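Local atomic coordinates of fanconi-associated nuclease 1 homolog (Pseudomonas aeruginosa, PDB entry 5Y7Q), a protein that belongs to the Fanconi-associated nuclease 1 family, carrying helix-turn-helix, SAP and VRR-NUC domains, and is modelled here with bound DNA. Residues 60-64 against 65-69; 126-129 against 130-133; 287-290 against 291-295; 418-421 against 422-426; 556-559 against 560-563. One frame throughout, in Å; residues are numbered along the deposited sequence.

Interaction 1. Residues 60-64 against 65-69; sequences DLLDD and QERAF
D63 and E66 meet at about a right angle where the chain enters helix 64-75, and together they form a capping box. The backbone N of D63, the N-cap residue, sends a nearly straight bond to E66 OE2 (2.8 Å, 172° at the hydrogen), arriving almost end-on along that carboxylate C-O bond. In return E66 N points at D63 OD1, 2.9 Å away, although OD1 sits too close to E66 in the model and its exact place is less sure. The carboxylate planes are turned 42° from each other. D63 holds CG between its backbone N and carbonyl carbon (chi1 88°), which brings the acid round toward E66 N.

R67 folds back over the loop from one turn further on. The edge of its guanidinium faces L62 O, with NH2 at 2.9 Å, while one face lies over D64 CA. R67 N also bonds D63 O at 3.2 Å. D64 runs alongside R67, pointing the same way, but OD2 stays 4.3 Å from NH1, beyond a salt bridge. With two acids so near, the salt bridge from R236 to E66 OE2 and the helix N-terminus probably balance part of the charge.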
# COMPACT_ATOMS: atom_id res chain seq x y z
N ASP A 60 -1.15 23.33 18.48
CA ASP A 60 -0.70 24.49 17.73
C ASP A 60 -1.16 24.49 16.28
O ASP A 60 -1.10 25.53 15.61
CB ASP A 60 0.83 24.56 17.78
CG ASP A 60 1.47 23.18 17.91
OD1 ASP A 60 0.90 22.31 18.61
OD2 ASP A 60 2.53 22.97 17.30
N LEU A 61 -1.60 23.35 15.77
CA LEU A 61 -1.98 23.21 14.37
C LEU A 61 -3.47 23.39 14.11
O LEU A 61 -3.88 23.45 12.95
CB LEU A 61 -1.52 21.82 13.88
CG LEU A 61 -1.31 21.55 12.41
CD1 LEU A 61 0.01 20.84 12.26
CD2 LEU A 61 -2.44 20.68 11.88
N LEU A 62 -4.29 23.48 15.15
CA LEU A 62 -5.74 23.46 14.99
C LEU A 62 -6.29 24.86 14.74
O LEU A 62 -5.78 25.85 15.27
CB LEU A 62 -6.42 22.84 16.21
CG LEU A 62 -6.02 21.46 16.74
CD1 LEU A 62 -7.22 20.78 17.37
CD2 LEU A 62 -5.43 20.55 15.66
N ASP A 63 -7.33 24.94 13.91
CA ASP A 63 -8.00 26.19 13.60
C ASP A 63 -9.25 26.37 14.48
O ASP A 63 -9.49 25.63 15.44
CB ASP A 63 -8.32 26.25 12.10
CG ASP A 63 -9.67 25.63 11.73
OD1 ASP A 63 -10.10 24.66 12.38
OD2 ASP A 63 -10.30 26.14 10.78
N ASP A 64 -10.06 27.38 14.15
CA ASP A 64 -11.21 27.72 14.98
C ASP A 64 -12.31 26.67 14.87
O ASP A 64 -12.83 26.18 15.88
CB ASP A 64 -11.71 29.11 14.61
CG ASP A 64 -10.57 30.10 14.40
OD1 ASP A 64 -9.56 29.71 13.76
OD2 ASP A 64 -10.70 31.27 14.86
N GLN A 65 -12.70 26.31 13.64
CA GLN A 65 -13.74 25.29 13.44
C GLN A 65 -13.39 23.99 14.17
O GLN A 65 -14.27 23.35 14.77
CB GLN A 65 -13.93 25.02 11.93
CG GLN A 65 -15.21 25.63 11.28
CD GLN A 65 -15.13 27.15 10.98
OE1 GLN A 65 -14.04 27.75 10.93
NE2 GLN A 65 -16.29 27.78 10.77
N GLU A 66 -12.11 23.61 14.16
CA GLU A 66 -11.69 22.35 14.75
C GLU A 66 -11.82 22.37 16.27
O GLU A 66 -12.32 21.40 16.88
CB GLU A 66 -10.25 22.04 14.35
CG GLU A 66 -10.12 21.30 13.05
CD GLU A 66 -9.17 21.97 12.07
OE1 GLU A 66 -9.38 21.75 10.86
OE2 GLU A 66 -8.24 22.70 12.52
N ARG A 67 -11.33 23.44 16.91
CA ARG A 67 -11.42 23.51 18.37
C ARG A 67 -12.87 23.58 18.81
O ARG A 67 -13.25 22.89 19.77
CB ARG A 67 -10.60 24.68 18.91
CG ARG A 67 -9.13 24.56 18.57
CD ARG A 67 -8.26 25.53 19.32
NE ARG A 67 -8.72 26.89 19.11
CZ ARG A 67 -8.36 27.67 18.09
NH1 ARG A 67 -8.85 28.90 18.00
NH2 ARG A 67 -7.52 27.22 17.17
N ALA A 68 -13.70 24.35 18.09
CA ALA A 68 -15.14 24.35 18.33
C ALA A 68 -15.73 22.95 18.21
O ALA A 68 -16.62 22.57 18.97
CB ALA A 68 -15.83 25.30 17.36
N PHE A 69 -15.25 22.16 17.25
CA PHE A 69 -15.78 20.80 17.12
C PHE A 69 -15.41 19.95 18.33
O PHE A 69 -16.26 19.23 18.88
CB PHE A 69 -15.29 20.15 15.83
CG PHE A 69 -15.77 18.74 15.66
CD1 PHE A 69 -15.04 17.67 16.17
CD2 PHE A 69 -16.97 18.47 15.00
CE1 PHE A 69 -15.49 16.38 16.04
CE2 PHE A 69 -17.42 17.18 14.86
CZ PHE A 69 -16.68 16.12 15.38

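Interaction 2. Residues 126-129 against 130-133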
# COMPACT_ATOMS: atom_id res chain seq x y z
N THR A 126 -31.05 16.96 0.94
CA THR A 126 -31.44 16.94 -0.46
C THR A 126 -30.71 15.81 -1.16
O THR A 126 -29.50 15.63 -0.99
CB THR A 126 -31.14 18.28 -1.12
OG1 THR A 126 -31.82 19.31 -0.40
CG2 THR A 126 -31.62 18.28 -2.55
N LEU A 127 -31.45 15.02 -1.94
CA LEU A 127 -30.95 13.77 -2.48
C LEU A 127 -30.95 13.81 -4.00
O LEU A 127 -31.96 14.17 -4.62
CB LEU A 127 -31.78 12.59 -1.96
CG LEU A 127 -31.71 12.39 -0.44
CD1 LEU A 127 -32.83 11.49 0.11
CD2 LEU A 127 -30.34 11.83 -0.04
N GLU A 128 -29.80 13.47 -4.59
CA GLU A 128 -29.74 13.05 -5.98
C GLU A 128 -30.39 11.67 -6.11
O GLU A 128 -30.40 10.87 -5.16
CB GLU A 128 -28.30 13.02 -6.48
CG GLU A 128 -27.70 14.39 -6.67
CD GLU A 128 -28.31 15.13 -7.87
OE1 GLU A 128 -28.70 14.45 -8.85
OE2 GLU A 128 -28.39 16.38 -7.84
N LEU A 129 -30.94 11.40 -7.29
CA LEU A 129 -31.66 10.16 -7.52
C LEU A 129 -30.81 8.95 -7.13
O LEU A 129 -31.32 7.98 -6.56
CB LEU A 129 -32.06 10.07 -8.98
CG LEU A 129 -32.78 8.81 -9.45
CD1 LEU A 129 -33.93 8.40 -8.53
CD2 LEU A 129 -33.29 9.15 -10.82
N ALA A 130 -29.51 9.01 -7.42
CA ALA A 130 -28.61 7.92 -7.07
C ALA A 130 -28.56 7.71 -5.56
O ALA A 130 -28.53 6.56 -5.09
CB ALA A 130 -27.21 8.21 -7.61
N GLN A 131 -28.57 8.80 -4.78
CA GLN A 131 -28.52 8.68 -3.33
C GLN A 131 -29.82 8.12 -2.79
O GLN A 131 -29.83 7.29 -1.87
CB GLN A 131 -28.22 10.03 -2.69
CG GLN A 131 -27.34 10.97 -3.49
CD GLN A 131 -27.08 12.29 -2.76
OE1 GLN A 131 -27.30 13.37 -3.30
NE2 GLN A 131 -26.63 12.19 -1.53
N LEU A 132 -30.94 8.57 -3.36
CA LEU A 132 -32.23 7.96 -3.10
C LEU A 132 -32.17 6.46 -3.35
O LEU A 132 -32.73 5.67 -2.58
CB LEU A 132 -33.30 8.59 -3.99
CG LEU A 132 -34.69 8.00 -3.87
CD1 LEU A 132 -35.20 8.26 -2.48
CD2 LEU A 132 -35.63 8.62 -4.91
N PHE A 133 -31.45 6.06 -4.40
CA PHE A 133 -31.31 4.64 -4.70
C PHE A 133 -30.45 3.93 -3.68
O PHE A 133 -30.64 2.73 -3.44
CB PHE A 133 -30.74 4.46 -6.10
CG PHE A 133 -31.79 4.17 -7.12
CD1 PHE A 133 -32.77 5.10 -7.38
CD2 PHE A 133 -31.81 2.96 -7.78
CE1 PHE A 133 -33.76 4.83 -8.31
CE2 PHE A 133 -32.80 2.68 -8.70
CZ PHE A 133 -33.77 3.62 -8.97
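Q131 turns its side chain back to E128, the N-cap residue of helix 129-135, where the short strand 126-127 gives way to the helix in the SAP domain region. The key acceptor is Q131 OE1. It takes the backbone N of E128 at 2.8 Å along an almost straight N-H line (170°), but the donor lies above the carbonyl plane of the amide, 42° out of it, and not on a lone pair. Q131 can do this because its chain runs extended beyond CG, back along the start of the helix, and the amide plane ends up nearly parallel to that of the E128 carboxylate. On its way it lays CB against L127 CD2, 3.8 Å apart.

The carbonyl of E128 is used twice. L132 N reaches it at 3.0 Å in a regular helical bond, and Q131 N adds a weak, bent one at 2.8 Å. One residue on, L129 O accepts F133 N at 2.9 Å. The carbonyl of L127 points elsewhere, to a weak bond from W176 NE1, and L127 is also joined by backbone bonds to R171 in the partner strand.

The apolar packing is made with helix 156-163, whose L160 touches L129, A130 and F133. L129 and F133 lie side by side, pointing the same way, so that L129 CD1 touches F133 CE1 at 3.6 Å, while L129 O sits at the edge of the F133 ring, 3.3 Å from CD1.

Interaction 3. Residues 287-290 against 291-295. With nucleotides of chain D.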
# COMPACT_ATOMS: atom_id res chain seq x y z
N ALA A 287 0.88 10.25 -15.95
CA ALA A 287 1.65 9.90 -17.14
C ALA A 287 1.30 8.51 -17.65
O ALA A 287 1.12 8.32 -18.86
CB ALA A 287 3.14 10.00 -16.83
N GLN A 288 1.21 7.52 -16.76
CA GLN A 288 0.84 6.18 -17.21
C GLN A 288 -0.48 6.22 -17.96
O GLN A 288 -0.60 5.67 -19.06
CB GLN A 288 0.75 5.21 -16.04
CG GLN A 288 2.09 4.72 -15.55
CD GLN A 288 1.98 3.58 -14.56
OE1 GLN A 288 1.02 3.49 -13.80
NE2 GLN A 288 2.99 2.70 -14.55
N HIS A 289 -1.47 6.89 -17.37
CA HIS A 289 -2.75 7.04 -18.03
C HIS A 289 -2.57 7.65 -19.42
O HIS A 289 -3.16 7.18 -20.40
CB HIS A 289 -3.68 7.89 -17.16
CG HIS A 289 -4.99 8.21 -17.80
ND1 HIS A 289 -5.95 7.24 -18.05
CD2 HIS A 289 -5.52 9.38 -18.24
CE1 HIS A 289 -7.00 7.81 -18.61
NE2 HIS A 289 -6.76 9.10 -18.74
N CYS A 290 -1.72 8.67 -19.53
CA CYS A 290 -1.50 9.30 -20.83
C CYS A 290 -0.95 8.31 -21.83
O CYS A 290 -1.43 8.23 -22.97
CB CYS A 290 -0.53 10.47 -20.69
SG CYS A 290 -1.27 11.89 -19.97
N GLU A 291 0.07 7.56 -21.43
CA GLU A 291 0.67 6.57 -22.31
C GLU A 291 -0.37 5.57 -22.77
O GLU A 291 -0.36 5.14 -23.94
CB GLU A 291 1.82 5.87 -21.57
CG GLU A 291 3.08 5.62 -22.39
CD GLU A 291 4.16 4.89 -21.58
OE1 GLU A 291 4.27 5.13 -20.35
OE2 GLU A 291 4.88 4.07 -22.19
N LYS A 292 -1.31 5.20 -21.89
CA LYS A 292 -2.40 4.32 -22.31
C LYS A 292 -3.22 4.95 -23.42
O LYS A 292 -3.54 4.29 -24.42
CB LYS A 292 -3.28 3.97 -21.11
CG LYS A 292 -2.66 2.92 -20.19
CD LYS A 292 -3.70 1.94 -19.63
CE LYS A 292 -4.69 1.44 -20.71
NZ LYS A 292 -4.06 0.97 -21.99
N GLN A 293 -3.56 6.23 -23.28
CA GLN A 293 -4.27 6.99 -24.30
C GLN A 293 -3.43 7.23 -25.55
O GLN A 293 -3.92 7.85 -26.49
CB GLN A 293 -4.73 8.34 -23.75
CG GLN A 293 -6.19 8.38 -23.33
CD GLN A 293 -6.64 7.11 -22.65
OE1 GLN A 293 -7.43 6.33 -23.19
NE2 GLN A 293 -6.14 6.88 -21.44
N ARG A 294 -2.16 6.81 -25.54
CA ARG A 294 -1.24 7.04 -26.65
C ARG A 294 -0.99 8.53 -26.87
O ARG A 294 -0.65 8.95 -27.97
CB ARG A 294 -1.73 6.38 -27.95
CG ARG A 294 -2.28 4.98 -27.75
CD ARG A 294 -2.34 4.20 -29.04
NE ARG A 294 -1.16 3.35 -29.21
CZ ARG A 294 -0.08 3.68 -29.92
NH1 ARG A 294 -0.02 4.86 -30.55
NH2 ARG A 294 0.93 2.83 -30.00
N ASP A 295 -1.10 9.34 -25.81
CA ASP A 295 -0.66 10.73 -25.87
C ASP A 295 0.75 10.73 -25.29
O ASP A 295 0.95 10.86 -24.08
CB ASP A 295 -1.62 11.64 -25.11
CG ASP A 295 -1.14 13.09 -25.05
OD1 ASP A 295 -1.64 13.83 -24.18
OD2 ASP A 295 -0.26 13.49 -25.86
P DT D 4 -0.82 -0.57 -24.33
OP1 DT D 4 -1.97 -0.49 -25.25
OP2 DT D 4 -0.34 0.65 -23.63
O5' DT D 4 -1.15 -1.67 -23.24
C5' DT D 4 -1.79 -1.29 -22.08
C4' DT D 4 -2.41 -2.48 -21.41
O4' DT D 4 -1.40 -3.51 -21.27
C3' DT D 4 -2.91 -2.21 -20.00
O3' DT D 4 -3.89 -3.19 -19.64
C2' DT D 4 -1.63 -2.43 -19.22
C1' DT D 4 -1.19 -3.71 -19.89
N1 DT D 4 0.21 -4.08 -19.66
C2 DT D 4 0.48 -5.39 -19.39
O2 DT D 4 -0.38 -6.25 -19.34
N3 DT D 4 1.79 -5.69 -19.17
C4 DT D 4 2.86 -4.80 -19.20
O4 DT D 4 4.02 -5.17 -19.00
C5 DT D 4 2.50 -3.43 -19.49
C6 DT D 4 1.21 -3.12 -19.70
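The amide nitrogen of Q293 sits over one face of the H289 imidazole, about 3.0 Å above the ring plane and displaced toward the rim. The atom beneath it is CE1, 3.1 Å from NE2 of Q293, and the planes of ring and amide are 41° apart. H289 sends its ring toward the helix end by holding CG opposite the backbone N (chi1 175°), and Q293 bends at chi2 to lean back over it. The same NE2 also gives a weak bond to H289 O at 3.2 Å, so the amide lies near both the ring and the carbonyl of H289. That carbonyl accepts Q293 N too, at 3.1 Å and in its own plane. Beside the pair, F252 meets the histidine edge-to-face.

Helix 273-292 ends here in a Schellman motif. R294 takes a positive phi, and two bonds run back into the last turn: D295 N to C290 O at 3.1 Å, from above the carbonyl plane, and R294 N to E291 O. D295 is then the N-cap residue of the next helix, 296-304. On another side of the turn E291 bonds Y303 through OE1 and forms a salt bridge with R314 through OE2.

K292 leads away from the turn to the DNA. Its chain kinks at chi2, chi3 and chi4, carrying CE toward the sugar of DT4 of chain D and NZ to 3.2 Å from C5' of that nucleotide. The lysine also packs on a phosphate of a further nucleotide of the bound DNA.

Interaction 4. Residues 418-421 against 422-426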
# COMPACT_ATOMS: atom_id res chain seq x y z
N LEU A 418 17.11 -9.98 12.52
CA LEU A 418 18.38 -9.53 13.07
C LEU A 418 18.31 -8.05 13.40
O LEU A 418 18.67 -7.62 14.51
CB LEU A 418 19.53 -9.83 12.10
CG LEU A 418 20.94 -9.53 12.57
CD1 LEU A 418 21.25 -10.16 13.95
CD2 LEU A 418 21.91 -10.03 11.50
N CYS A 419 17.78 -7.27 12.46
CA CYS A 419 17.84 -5.82 12.51
C CYS A 419 16.62 -5.19 13.16
O CYS A 419 16.47 -3.97 13.09
CB CYS A 419 18.07 -5.28 11.11
SG CYS A 419 19.75 -5.60 10.61
N TRP A 420 15.76 -6.01 13.75
CA TRP A 420 14.54 -5.54 14.41
C TRP A 420 14.77 -4.33 15.31
O TRP A 420 14.01 -3.35 15.27
CB TRP A 420 13.96 -6.68 15.23
CG TRP A 420 12.65 -6.40 15.77
CD1 TRP A 420 12.37 -5.74 16.92
CD2 TRP A 420 11.41 -6.80 15.20
NE1 TRP A 420 11.00 -5.69 17.11
CE2 TRP A 420 10.39 -6.34 16.06
CE3 TRP A 420 11.05 -7.50 14.05
CZ2 TRP A 420 9.03 -6.55 15.80
CZ3 TRP A 420 9.69 -7.71 13.79
CH2 TRP A 420 8.71 -7.24 14.66
N GLU A 421 15.80 -4.38 16.16
CA GLU A 421 16.00 -3.33 17.14
C GLU A 421 16.41 -2.02 16.50
O GLU A 421 16.18 -0.96 17.09
CB GLU A 421 17.02 -3.77 18.19
CG GLU A 421 16.39 -4.15 19.53
CD GLU A 421 16.37 -5.66 19.78
OE1 GLU A 421 17.43 -6.30 19.60
OE2 GLU A 421 15.30 -6.18 20.17
N ALA A 422 17.01 -2.06 15.31
CA ALA A 422 17.27 -0.83 14.56
C ALA A 422 16.06 -0.38 13.76
O ALA A 422 15.83 0.83 13.59
CB ALA A 422 18.45 -1.02 13.63
N ILE A 423 15.30 -1.33 13.21
CA ILE A 423 14.17 -0.96 12.36
C ILE A 423 13.13 -0.21 13.18
O ILE A 423 12.53 0.76 12.70
CB ILE A 423 13.63 -2.22 11.68
CG1 ILE A 423 14.63 -2.69 10.63
CG2 ILE A 423 12.27 -1.98 11.03
CD1 ILE A 423 14.33 -4.07 10.13
N PHE A 424 12.94 -0.62 14.43
CA PHE A 424 11.98 -0.04 15.37
C PHE A 424 12.59 0.99 16.32
O PHE A 424 12.01 1.26 17.38
CB PHE A 424 11.27 -1.16 16.13
CG PHE A 424 10.31 -1.90 15.28
CD1 PHE A 424 9.07 -1.36 14.99
CD2 PHE A 424 10.64 -3.11 14.71
CE1 PHE A 424 8.19 -2.04 14.19
CE2 PHE A 424 9.76 -3.78 13.89
CZ PHE A 424 8.55 -3.25 13.64
N ALA A 425 13.80 1.47 16.05
CA ALA A 425 14.37 2.47 16.94
C ALA A 425 13.51 3.72 16.96
O ALA A 425 12.86 4.08 15.98
CB ALA A 425 15.80 2.81 16.51
N ALA A 426 13.58 4.43 18.09
CA ALA A 426 12.74 5.56 18.48
C ALA A 426 13.28 6.87 17.90
O ALA A 426 13.22 7.91 18.57
CB ALA A 426 12.61 5.63 20.00
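W420 and F424, four residues apart on the short helix 420-423 and its exit, make the aromatic part of this contact. CE2 of F424 hangs over the middle of the indole, 3.3 Å above its plane, and comes within 3.4 Å of W420 CE2. The two rings are turned obliquely: planes 37° apart, six-membered and phenyl centroids 4.5 Å apart. W420 holds CG opposite its backbone N (chi1 -171°), and that turns the indole forward, along the helix, beneath the phenyl ring.

Apolar packing is lighter on the other flank, where C419 CB meets I423 CD1 at 4.1 Å. C419 is also the N-cap residue, and F455, C458 and L459 of helix 452-460 touch its side chain.

Among backbone bonds, C419 O accepts I423 N at 2.9 Å and, weakly, A422 N. W420 O accepts F424 N at 3.1 Å. At the far end, R451 bonds the carbonyls of A422 and I423.

The chemistry is mostly that of buried carbon against carbon. The indole N-H is spoken for by E222 OE2, which, with F424 on its face, probably holds the ring's rotation and may polarise it, while F424 meets that face by van der Waals contact and also touches F431.

Interaction 5. Residues 556-559 against 560-563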
# COMPACT_ATOMS: atom_id res chain seq x y z
N LEU A 556 16.50 -10.97 -12.64
CA LEU A 556 17.79 -11.01 -13.34
C LEU A 556 18.87 -10.28 -12.57
O LEU A 556 20.02 -10.73 -12.54
CB LEU A 556 17.65 -10.39 -14.73
CG LEU A 556 17.42 -11.36 -15.88
CD1 LEU A 556 17.07 -10.58 -17.13
CD2 LEU A 556 18.66 -12.21 -16.08
N ARG A 557 18.54 -9.12 -11.98
CA ARG A 557 19.55 -8.44 -11.19
C ARG A 557 19.96 -9.28 -9.99
O ARG A 557 21.14 -9.32 -9.62
CB ARG A 557 19.05 -7.06 -10.76
CG ARG A 557 18.33 -6.35 -11.89
CD ARG A 557 18.13 -4.85 -11.64
NE ARG A 557 16.74 -4.49 -11.37
CZ ARG A 557 16.25 -4.41 -10.14
NH1 ARG A 557 17.04 -4.67 -9.11
NH2 ARG A 557 14.97 -4.06 -9.95
N TRP A 558 19.01 -9.99 -9.39
CA TRP A 558 19.38 -10.82 -8.25
C TRP A 558 20.22 -12.02 -8.67
O TRP A 558 21.13 -12.42 -7.95
CB TRP A 558 18.14 -11.26 -7.48
CG TRP A 558 18.51 -11.21 -6.06
CD1 TRP A 558 19.28 -12.12 -5.38
CD2 TRP A 558 18.24 -10.15 -5.15
NE1 TRP A 558 19.47 -11.70 -4.08
CE2 TRP A 558 18.84 -10.49 -3.92
CE3 TRP A 558 17.53 -8.95 -5.25
CZ2 TRP A 558 18.75 -9.67 -2.80
CZ3 TRP A 558 17.45 -8.15 -4.14
CH2 TRP A 558 18.06 -8.51 -2.93
N LEU A 559 19.94 -12.59 -9.84
CA LEU A 559 20.79 -13.65 -10.36
C LEU A 559 22.19 -13.13 -10.63
O LEU A 559 23.18 -13.81 -10.32
CB LEU A 559 20.18 -14.22 -11.63
CG LEU A 559 18.96 -15.08 -11.41
CD1 LEU A 559 18.83 -15.96 -12.63
CD2 LEU A 559 19.17 -15.89 -10.17
N GLN A 560 22.30 -11.95 -11.24
CA GLN A 560 23.61 -11.36 -11.48
C GLN A 560 24.34 -11.16 -10.16
O GLN A 560 25.52 -11.53 -10.02
CB GLN A 560 23.45 -10.04 -12.23
CG GLN A 560 24.77 -9.39 -12.66
CD GLN A 560 24.58 -7.96 -13.17
OE1 GLN A 560 23.47 -7.54 -13.52
NE2 GLN A 560 25.68 -7.19 -13.22
N PHE A 561 23.65 -10.63 -9.17
CA PHE A 561 24.27 -10.38 -7.88
C PHE A 561 24.74 -11.67 -7.23
O PHE A 561 25.86 -11.75 -6.70
CB PHE A 561 23.29 -9.65 -6.97
CG PHE A 561 23.83 -9.41 -5.60
CD1 PHE A 561 24.65 -8.33 -5.34
CD2 PHE A 561 23.53 -10.28 -4.56
CE1 PHE A 561 25.16 -8.10 -4.07
CE2 PHE A 561 24.04 -10.07 -3.28
CZ PHE A 561 24.85 -8.97 -3.03
N CYS A 562 23.89 -12.69 -7.26
CA CYS A 562 24.24 -13.97 -6.64
C CYS A 562 25.40 -14.66 -7.35
O CYS A 562 26.32 -15.16 -6.70
CB CYS A 562 23.01 -14.88 -6.61
SG CYS A 562 21.86 -14.57 -5.25
N ARG A 563 25.39 -14.69 -8.68
CA ARG A 563 26.47 -15.39 -9.35
C ARG A 563 27.71 -14.52 -9.52
O ARG A 563 28.68 -14.99 -10.10
CB ARG A 563 26.01 -15.95 -10.72
CG ARG A 563 25.98 -14.97 -11.90
CD ARG A 563 25.47 -15.68 -13.19
NE ARG A 563 24.02 -15.92 -13.19
CZ ARG A 563 23.42 -17.08 -12.87
NH1 ARG A 563 24.14 -18.14 -12.50
NH2 ARG A 563 22.09 -17.18 -12.92
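Helix 553-564 is the connecting helix of a beta-alpha-beta unit in the VRR-NUC domain, and W558, F561 and C562 meet on one flank of it. The indole is approached in two ways. F561 turns its edge toward the indole face, an edge-to-face pair with planes 61° apart and centroids 5.8 Å from each other, measured to the five-membered ring. C562 comes at the rim instead: its SG is 3.6 Å from W558 CD1 and 78° off the normal of the five-membered ring, a sulfur-aromatic contact at the edge. R514 of helix 505-517 adds a cation-pi contact to the same indole and also touches F561.

L559 and R563 pair on another flank. The arginine puts CG in the tight place between its backbone N and carbonyl carbon (chi1 81°) and bends again at chi3, which folds the guanidinium back over the preceding turn. L559 CD1 then lies at the guanidinium edge, near its plane, 3.5 Å from NH2. Both residues also rest on V569, the first residue of the strand that follows.

Four regular helical bonds tie the turns together. Q560 N reaches L556 O, F561 N reaches R557 O, C562 N reaches W558 O at 2.9 Å, and R563 N reaches L559 O. Q560 sends NE2 on to E564 within the helix. With strands 538-545 and 569-577 parallel and adjacent in the mixed sheet, and L559 and C562 packed on the second of them, the arrangement is that of a beta-alpha-beta crossover.

In the fold
Along the chain the five contacts follow in numerical order, each closed before the next begins, and none touches another. Interactions 1 and 2 lie in the helix-turn-helix and SAP regions, their centres about 32 Å apart, both at the starts of helices. Interaction 3 ends helix 273-292 and is the one that reaches the DNA, through its lysine; the nearest atom of interaction 2 is about 6 Å from the bound nucleic acid. Interaction 5 belongs to the VRR-NUC domain, with interaction 4 about 28 Å from it, centre to centre. The widest gap, about 57 Å between the centres of interactions 2 and 5, spans the chain's centre, so these local helix contacts mark separate parts of an extended, DNA-bound protein.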